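PDB 4AKL: nucleocapsid from Crimean-congo hemorrhagic fever virus, which binds single- and double-stranded RNA, probably helping to package the viral genome, and also shows sequence-non-specific endonuclease activity on double-stranded DNA. Local coordinates for residues Y156-E161 against T422-A427; M164-M169 against T429-F434. All blocks are in the same frame, centred on the assembly; numbering follows the deposited sequence.

Overall arrangement
Read from the N terminus, the chain reaches the short strand 155-156, passes through a loop and enters helix 163-181. Some 260 residues later, more than half of them helical, it returns in the turn that leads into helix 425-440. Interaction 1 closes this excursion by setting the loop at 156-161 against the capped beginning of helix 425-440. Interaction 2, its centre about 11 Å from that of interaction 1, closes it again between the two helices themselves. Because 164-169 follows 156-161 and 429-434 follows 422-427, the two closures cross. Loop and following helix are joined to the cap and then the body of one partner helix, and helix 450-460 borders both contacts.

Interaction 1 of 2, residues Y156-E161 against T422-A427; sequences YKVPGE and TNNPCA
Over one face of the Tyr156 ring lies the amide nitrogen of Asn424, with ND2 3.5 Å from Tyr156 CZ, and the methyl of Ala427 reaches the same ring obliquely. Ring and amide planes stand 77° apart, so the amide meets the ring upright, by its nitrogen. The example illustrates how an N-cap residue can serve two parts of a fold at once: Asn424 caps helix 425-440, its OD1 accepting from Ala427 N at 2.8 Å with the N-H arriving from above the side-chain carbonyl plane, while its other amide atom crosses to the neighbouring loop. There ND2 donates to Lys157 O over 3.0 Å in a nearly straight bond (161° at the hydrogen); the acceptor lies close to the amide plane, whereas the donor is tilted from the carbonyl plane of Lys157. With one hydrogen bond on each amide atom, the rotation of this buried group is probably well fixed. The first torsion explains its reach: CG of Asn424 is anti to the backbone N (chi1 -163°), which carries the amide into the angle between Tyr156 and the loop backbone.

Val158 lines the same corner, with Val158 CG1 3.7 Å from Ala427 CB and also against ND2. The hydroxyl of Tyr156 rests beside that methyl too, but its polar partner is Ser458 on helix 450-460, while the backbone of Tyr156 pairs with the C-terminal strand 480-481. Further along, the Pro159 ring and the Asn423 side chain run antiparallel, Pro159 CB and CG near Asn423 OD1. ND2 of Asn423 is tied to Thr420 O, and Asn423 O, which also accepts from Arg428 NE, lies 3.2 Å from Pro159 CG.

Interaction 2 of 2, residues M164-M169 against T429-F434; sequences MSVKEM and TIVKLF
Met169 runs across the face of the Phe434 ring, and its side chain can be followed atom by atom. The bond from CA to CB heads toward helix 425-440, and from CB the chain goes to CG, placed beside the backbone N (chi1 -71°). CG sits almost exactly over the ring centre, 3.6 Å from the Phe434 centroid, in a CH-pi contact. The sulfur comes next: SD has moved off the ring axis to an oblique Met-aromatic position, 4.4 Å from that centroid, and lies 3.8 Å from Phe434 CB. A bend at the SD–CE end of the chain then turns the methyl CE onto Ile430 CG2, 3.7 Å away. Helix 450-460 also borders this pair, through Ser451 and Leu455 against Met169.

At the edge of the Phe434 ring, Glu168 OE2 lies near the ring plane, 3.6 Å from CE2, with the carboxylate turned 79° to the ring; the same oxygen forms a salt bridge with Lys438. Val431 packs next to the sulfur through CG2, which also meets Val166 CG2 at a tight 3.5 Å, while CG1 lies against Ser165 CB. Ser165 OG finds its polar partner in Glu435. No hydrogen bond joins the two segments, whose axes approach to 10.1 Å and cross at 66°: a steep helix-helix crossing within the largely helical nairovirus nucleocapsid fold.

Interaction 1 of 2, residues Y156-E161 against T422-A427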
ATOM      1  N   TYR A 156      19.087  -9.248  -3.065  1.00 59.50           N
ATOM      2  CA  TYR A 156      18.187  -9.516  -4.194  1.00 57.35           C
ATOM      3  C   TYR A 156      19.026 -10.053  -5.308  1.00 57.69           C
ATOM      4  O   TYR A 156      19.866  -9.335  -5.856  1.00 57.95           O
ATOM      5  CB  TYR A 156      17.477  -8.258  -4.627  1.00 55.50           C
ATOM      6  CG  TYR A 156      16.277  -8.420  -5.533  1.00 53.61           C
ATOM      7  CD1 TYR A 156      15.163  -9.127  -5.130  1.00 53.73           C
ATOM      8  CD2 TYR A 156      16.226  -7.790  -6.780  1.00 53.72           C
ATOM      9  CE1 TYR A 156      14.029  -9.245  -5.953  1.00 51.58           C
ATOM     10  CE2 TYR A 156      15.095  -7.900  -7.608  1.00 51.68           C
ATOM     11  CZ  TYR A 156      14.006  -8.629  -7.189  1.00 51.06           C
ATOM     12  OH  TYR A 156      12.897  -8.734  -8.012  1.00 47.57           O
ATOM     13  N   LYS A 157      18.784 -11.319  -5.633  1.00 57.64           N
ATOM     14  CA  LYS A 157      19.536 -12.024  -6.663  0.50 58.30           C
ATOM     15  C   LYS A 157      18.868 -11.840  -8.010  1.00 56.45           C
ATOM     16  O   LYS A 157      17.714 -12.202  -8.174  1.00 55.79           O
ATOM     17  CB  LYS A 157      19.614 -13.516  -6.356  0.50 59.89           C
ATOM     18  CG  LYS A 157      20.367 -14.316  -7.402  0.50 61.33           C
ATOM     19  CD  LYS A 157      21.844 -14.072  -7.324  0.50 63.20           C
ATOM     20  CE  LYS A 157      22.512 -14.365  -8.650  0.50 64.07           C
ATOM     21  NZ  LYS A 157      21.910 -15.524  -9.365  0.50 64.38           N
ATOM     22  N   VAL A 158      19.607 -11.276  -8.968  1.00 55.57           N
ATOM     23  CA  VAL A 158      19.146 -11.099 -10.342  1.00 53.65           C
ATOM     24  C   VAL A 158      20.252 -11.595 -11.252  1.00 54.90           C
ATOM     25  O   VAL A 158      21.363 -11.686 -10.807  1.00 56.69           O
ATOM     26  CB  VAL A 158      18.846  -9.607 -10.672  1.00 51.82           C
ATOM     27  CG1 VAL A 158      17.737  -9.044  -9.747  1.00 50.09           C
ATOM     28  CG2 VAL A 158      20.095  -8.759 -10.589  1.00 52.03           C
ATOM     29  N   PRO A 159      19.948 -11.914 -12.525  1.00 54.22           N
ATOM     30  CA  PRO A 159      20.962 -12.217 -13.529  1.00 55.75           C
ATOM     31  C   PRO A 159      21.966 -11.082 -13.714  1.00 56.02           C
ATOM     32  O   PRO A 159      21.572  -9.929 -13.655  1.00 54.22           O
ATOM     33  CB  PRO A 159      20.162 -12.363 -14.821  1.00 54.85           C
ATOM     34  CG  PRO A 159      18.803 -12.516 -14.432  1.00 53.74           C
ATOM     35  CD  PRO A 159      18.592 -12.058 -13.064  1.00 52.65           C
ATOM     36  N   GLY A 160      23.244 -11.436 -13.945  1.00 57.92           N
ATOM     37  CA  GLY A 160      24.339 -10.475 -14.128  1.00 58.71           C
ATOM     38  C   GLY A 160      24.097  -9.383 -15.162  1.00 57.77           C
ATOM     39  O   GLY A 160      24.554  -8.252 -14.997  1.00 58.09           O
ATOM     40  N   GLU A 161      23.375  -9.713 -16.222  1.00 57.03           N
ATOM     41  CA  GLU A 161      23.112  -8.768 -17.295  1.00 56.42           C
ATOM     42  C   GLU A 161      22.103  -7.649 -16.971  1.00 53.59           C
ATOM     43  O   GLU A 161      21.928  -6.740 -17.781  1.00 53.11           O
ATOM     44  CB  GLU A 161      22.657  -9.521 -18.557  1.00 57.13           C
ATOM     45  CG  GLU A 161      21.358 -10.315 -18.406  1.00 58.31           C
ATOM     46  CD  GLU A 161      20.690 -10.636 -19.747  1.00 61.69           C
ATOM     47  OE1 GLU A 161      20.594  -9.730 -20.616  1.00 63.41           O
ATOM     48  OE2 GLU A 161      20.261 -11.804 -19.934  1.00 64.11           O
ATOM     49  N   THR A 422      14.786 -20.025 -12.467  1.00 64.94           N
ATOM     50  CA  THR A 422      14.235 -19.343 -13.641  1.00 62.85           C
ATOM     51  C   THR A 422      14.925 -17.986 -13.902  1.00 60.75           C
ATOM     52  O   THR A 422      14.499 -17.253 -14.752  1.00 59.70           O
ATOM     53  CB  THR A 422      12.708 -19.116 -13.478  1.00 61.13           C
ATOM     54  OG1 THR A 422      12.462 -18.461 -12.238  1.00 60.25           O
ATOM     55  CG2 THR A 422      11.959 -20.428 -13.494  1.00 62.71           C
ATOM     56  N   ASN A 423      15.993 -17.664 -13.186  1.00 60.47           N
ATOM     57  CA  ASN A 423      16.721 -16.365 -13.341  1.00 58.89           C
ATOM     58  C   ASN A 423      15.889 -15.073 -13.192  1.00 55.21           C
ATOM     59  O   ASN A 423      16.057 -14.083 -13.932  1.00 54.78           O
ATOM     60  CB  ASN A 423      17.588 -16.369 -14.634  1.00 60.41           C
ATOM     61  CG  ASN A 423      19.043 -16.696 -14.360  1.00 63.63           C
ATOM     62  OD1 ASN A 423      19.915 -16.270 -15.102  1.00 67.68           O
ATOM     63  ND2 ASN A 423      19.316 -17.448 -13.286  1.00 65.81           N
ATOM     64  N   ASN A 424      15.000 -15.099 -12.211  1.00 52.54           N
ATOM     65  CA  ASN A 424      14.236 -13.947 -11.792  1.00 49.04           C
ATOM     66  C   ASN A 424      13.511 -13.200 -12.950  1.00 46.60           C
ATOM     67  O   ASN A 424      13.796 -12.040 -13.233  1.00 45.19           O
ATOM     68  CB  ASN A 424      15.146 -13.023 -10.953  1.00 48.69           C
ATOM     69  CG  ASN A 424      14.351 -12.001 -10.131  1.00 46.77           C
ATOM     70  OD1 ASN A 424      13.171 -11.826 -10.365  1.00 41.98           O
ATOM     71  ND2 ASN A 424      15.007 -11.335  -9.164  1.00 45.01           N
ATOM     72  N   PRO A 425      12.560 -13.879 -13.605  1.00 45.37           N
ATOM     73  CA  PRO A 425      11.824 -13.238 -14.654  1.00 44.00           C
ATOM     74  C   PRO A 425      11.008 -12.054 -14.155  1.00 41.63           C
ATOM     75  O   PRO A 425      10.646 -11.240 -14.956  1.00 40.54           O
ATOM     76  CB  PRO A 425      10.897 -14.367 -15.176  1.00 44.42           C
ATOM     77  CG  PRO A 425      10.773 -15.228 -14.094  1.00 45.26           C
ATOM     78  CD  PRO A 425      12.106 -15.261 -13.459  1.00 46.54           C
ATOM     79  N   CYS A 426      10.729 -11.982 -12.843  1.00 41.03           N
ATOM     80  CA  CYS A 426      10.105 -10.823 -12.277  1.00 39.60           C
ATOM     81  C   CYS A 426      10.996  -9.609 -12.494  1.00 39.42           C
ATOM     82  O   CYS A 426      10.563  -8.584 -13.088  1.00 38.06           O
ATOM     83  CB  CYS A 426       9.869 -11.013 -10.791  1.00 39.67           C
ATOM     84  SG  CYS A 426       8.965  -9.607 -10.045  1.00 37.39           S
ATOM     85  N   ALA A 427      12.231  -9.714 -12.014  1.00 40.28           N
ATOM     86  CA  ALA A 427      13.151  -8.589 -12.100  1.00 40.50           C
ATOM     87  C   ALA A 427      13.486  -8.288 -13.574  1.00 40.97           C
ATOM     88  O   ALA A 427      13.509  -7.134 -13.992  1.00 40.48           O
ATOM     89  CB  ALA A 427      14.385  -8.852 -11.282  1.00 41.87           C
TER

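Interaction 2 of 2, residues M164-M169 against T429-F434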
ATOM      1  N   MET A 164      23.445  -3.820 -13.238  1.00 49.64           N
ATOM      2  CA  MET A 164      23.658  -2.378 -13.331  0.50 49.53           C
ATOM      3  C   MET A 164      22.288  -1.628 -13.515  1.00 46.83           C
ATOM      4  O   MET A 164      22.069  -0.618 -12.876  1.00 45.73           O
ATOM      5  CB  MET A 164      24.718  -2.047 -14.401  0.50 51.31           C
ATOM      6  CG  MET A 164      26.204  -1.882 -13.843  0.50 54.81           C
ATOM      7  SD  MET A 164      26.776  -2.849 -12.386  0.50 56.99           S
ATOM      8  CE  MET A 164      27.855  -4.086 -13.167  0.50 59.16           C
ATOM      9  N   SER A 165      21.385  -2.154 -14.345  1.00 45.13           N
ATOM     10  CA  SER A 165      20.038  -1.553 -14.535  1.00 43.20           C
ATOM     11  C   SER A 165      19.241  -1.498 -13.236  1.00 41.36           C
ATOM     12  O   SER A 165      18.628  -0.498 -12.934  1.00 40.35           O
ATOM     13  CB  SER A 165      19.212  -2.337 -15.570  1.00 42.62           C
ATOM     14  OG  SER A 165      19.600  -2.009 -16.888  1.00 43.90           O
ATOM     15  N   VAL A 166      19.269  -2.568 -12.468  1.00 41.03           N
ATOM     16  CA  VAL A 166      18.601  -2.560 -11.161  1.00 40.03           C
ATOM     17  C   VAL A 166      19.236  -1.527 -10.239  1.00 40.55           C
ATOM     18  O   VAL A 166      18.537  -0.793  -9.581  1.00 39.02           O
ATOM     19  CB  VAL A 166      18.620  -3.972 -10.524  1.00 40.80           C
ATOM     20  CG1 VAL A 166      18.171  -3.940  -9.054  1.00 40.07           C
ATOM     21  CG2 VAL A 166      17.766  -4.922 -11.373  1.00 38.99           C
ATOM     22  N   LYS A 167      20.565  -1.487 -10.214  1.00 42.73           N
ATOM     23  CA  LYS A 167      21.314  -0.494  -9.410  1.00 44.23           C
ATOM     24  C   LYS A 167      21.021   0.958  -9.828  1.00 43.96           C
ATOM     25  O   LYS A 167      20.975   1.863  -8.975  1.00 44.30           O
ATOM     26  CB  LYS A 167      22.808  -0.802  -9.396  1.00 46.66           C
ATOM     27  CG  LYS A 167      23.174  -1.968  -8.429  1.00 48.92           C
ATOM     28  CD  LYS A 167      24.660  -2.246  -8.360  1.00 52.19           C
ATOM     29  CE  LYS A 167      25.019  -3.246  -7.195  1.00 54.32           C
ATOM     30  NZ  LYS A 167      26.470  -3.596  -7.160  1.00 56.41           N
ATOM     31  N   GLU A 168      20.792   1.185 -11.125  1.00 44.01           N
ATOM     32  CA  GLU A 168      20.385   2.526 -11.612  1.00 43.56           C
ATOM     33  C   GLU A 168      18.986   2.903 -11.108  1.00 41.49           C
ATOM     34  O   GLU A 168      18.776   4.048 -10.680  1.00 40.84           O
ATOM     35  CB  GLU A 168      20.444   2.611 -13.141  1.00 44.08           C
ATOM     36  CG  GLU A 168      19.901   3.912 -13.719  1.00 44.07           C
ATOM     37  CD  GLU A 168      19.801   3.892 -15.215  1.00 46.49           C
ATOM     38  OE1 GLU A 168      20.525   3.114 -15.905  1.00 48.04           O
ATOM     39  OE2 GLU A 168      18.983   4.677 -15.714  1.00 48.06           O
ATOM     40  N   MET A 169      18.041   1.944 -11.161  1.00 40.41           N
ATOM     41  CA  MET A 169      16.694   2.116 -10.603  1.00 38.76           C
ATOM     42  C   MET A 169      16.743   2.532  -9.150  1.00 39.35           C
ATOM     43  O   MET A 169      16.112   3.499  -8.787  1.00 39.23           O
ATOM     44  CB  MET A 169      15.830   0.857 -10.759  1.00 37.56           C
ATOM     45  CG  MET A 169      15.428   0.618 -12.208  1.00 36.18           C
ATOM     46  SD  MET A 169      14.475  -0.862 -12.453  1.00 35.03           S
ATOM     47  CE  MET A 169      12.864  -0.266 -11.932  1.00 30.96           C
ATOM     48  N   THR A 429      11.667  -8.438 -16.110  1.00 39.46           N
ATOM     49  CA  THR A 429      10.536  -7.787 -16.726  1.00 38.08           C
ATOM     50  C   THR A 429      10.326  -6.350 -16.199  1.00 36.87           C
ATOM     51  O   THR A 429       9.963  -5.450 -16.980  1.00 37.41           O
ATOM     52  CB  THR A 429       9.289  -8.630 -16.489  1.00 37.93           C
ATOM     53  OG1 THR A 429       9.532  -9.961 -16.955  1.00 38.32           O
ATOM     54  CG2 THR A 429       8.024  -8.008 -17.173  1.00 36.36           C
ATOM     55  N   ILE A 430      10.527  -6.141 -14.892  1.00 36.02           N
ATOM     56  CA  ILE A 430      10.510  -4.809 -14.278  1.00 34.99           C
ATOM     57  C   ILE A 430      11.532  -3.886 -14.935  1.00 35.40           C
ATOM     58  O   ILE A 430      11.228  -2.774 -15.280  1.00 34.44           O
ATOM     59  CB  ILE A 430      10.801  -4.887 -12.758  1.00 35.18           C
ATOM     60  CG1 ILE A 430       9.587  -5.461 -12.000  1.00 34.69           C
ATOM     61  CG2 ILE A 430      11.124  -3.511 -12.173  1.00 34.52           C
ATOM     62  CD1 ILE A 430       9.786  -5.777 -10.496  1.00 33.20           C
ATOM     63  N   VAL A 431      12.753  -4.392 -15.093  1.00 36.88           N
ATOM     64  CA  VAL A 431      13.889  -3.670 -15.685  1.00 37.61           C
ATOM     65  C   VAL A 431      13.631  -3.296 -17.151  1.00 37.73           C
ATOM     66  O   VAL A 431      13.926  -2.154 -17.592  1.00 37.36           O
ATOM     67  CB  VAL A 431      15.205  -4.542 -15.569  1.00 39.52           C
ATOM     68  CG1 VAL A 431      16.236  -4.114 -16.531  1.00 40.35           C
ATOM     69  CG2 VAL A 431      15.721  -4.506 -14.155  1.00 39.13           C
ATOM     70  N   LYS A 432      13.090  -4.249 -17.902  1.00 38.01           N
ATOM     71  CA  LYS A 432      12.829  -4.020 -19.290  1.00 38.65           C
ATOM     72  C   LYS A 432      11.756  -2.939 -19.402  1.00 37.13           C
ATOM     73  O   LYS A 432      11.861  -2.098 -20.297  1.00 37.57           O
ATOM     74  CB  LYS A 432      12.456  -5.290 -20.059  1.00 39.33           C
ATOM     75  CG  LYS A 432      12.990  -5.284 -21.517  1.00 43.70           C
ATOM     76  CD  LYS A 432      14.552  -5.438 -21.498  1.00 47.08           C
ATOM     77  CE  LYS A 432      15.146  -6.111 -22.672  1.00 51.12           C
ATOM     78  NZ  LYS A 432      15.451  -5.248 -23.836  1.00 52.26           N
ATOM     79  N   LEU A 433      10.771  -2.907 -18.491  1.00 35.62           N
ATOM     80  CA  LEU A 433       9.772  -1.818 -18.521  1.00 34.75           C
ATOM     81  C   LEU A 433      10.371  -0.450 -18.184  1.00 34.98           C
ATOM     82  O   LEU A 433       9.978   0.571 -18.781  1.00 34.54           O
ATOM     83  CB  LEU A 433       8.603  -2.055 -17.612  1.00 33.42           C
ATOM     84  CG  LEU A 433       7.714  -3.183 -18.083  1.00 34.72           C
ATOM     85  CD1 LEU A 433       6.927  -3.730 -16.905  1.00 32.40           C
ATOM     86  CD2 LEU A 433       6.776  -2.740 -19.227  1.00 33.97           C
ATOM     87  N   PHE A 434      11.288  -0.432 -17.234  1.00 35.27           N
ATOM     88  CA  PHE A 434      11.996   0.763 -16.886  1.00 35.79           C
ATOM     89  C   PHE A 434      12.798   1.282 -18.106  1.00 37.11           C
ATOM     90  O   PHE A 434      12.699   2.426 -18.424  1.00 37.45           O
ATOM     91  CB  PHE A 434      12.939   0.507 -15.693  1.00 36.08           C
ATOM     92  CG  PHE A 434      13.780   1.708 -15.305  1.00 37.01           C
ATOM     93  CD1 PHE A 434      13.238   2.742 -14.544  1.00 37.26           C
ATOM     94  CD2 PHE A 434      15.099   1.798 -15.673  1.00 38.06           C
ATOM     95  CE1 PHE A 434      14.029   3.828 -14.177  1.00 37.54           C
ATOM     96  CE2 PHE A 434      15.890   2.904 -15.294  1.00 39.30           C
ATOM     97  CZ  PHE A 434      15.346   3.898 -14.565  1.00 38.80           C
TER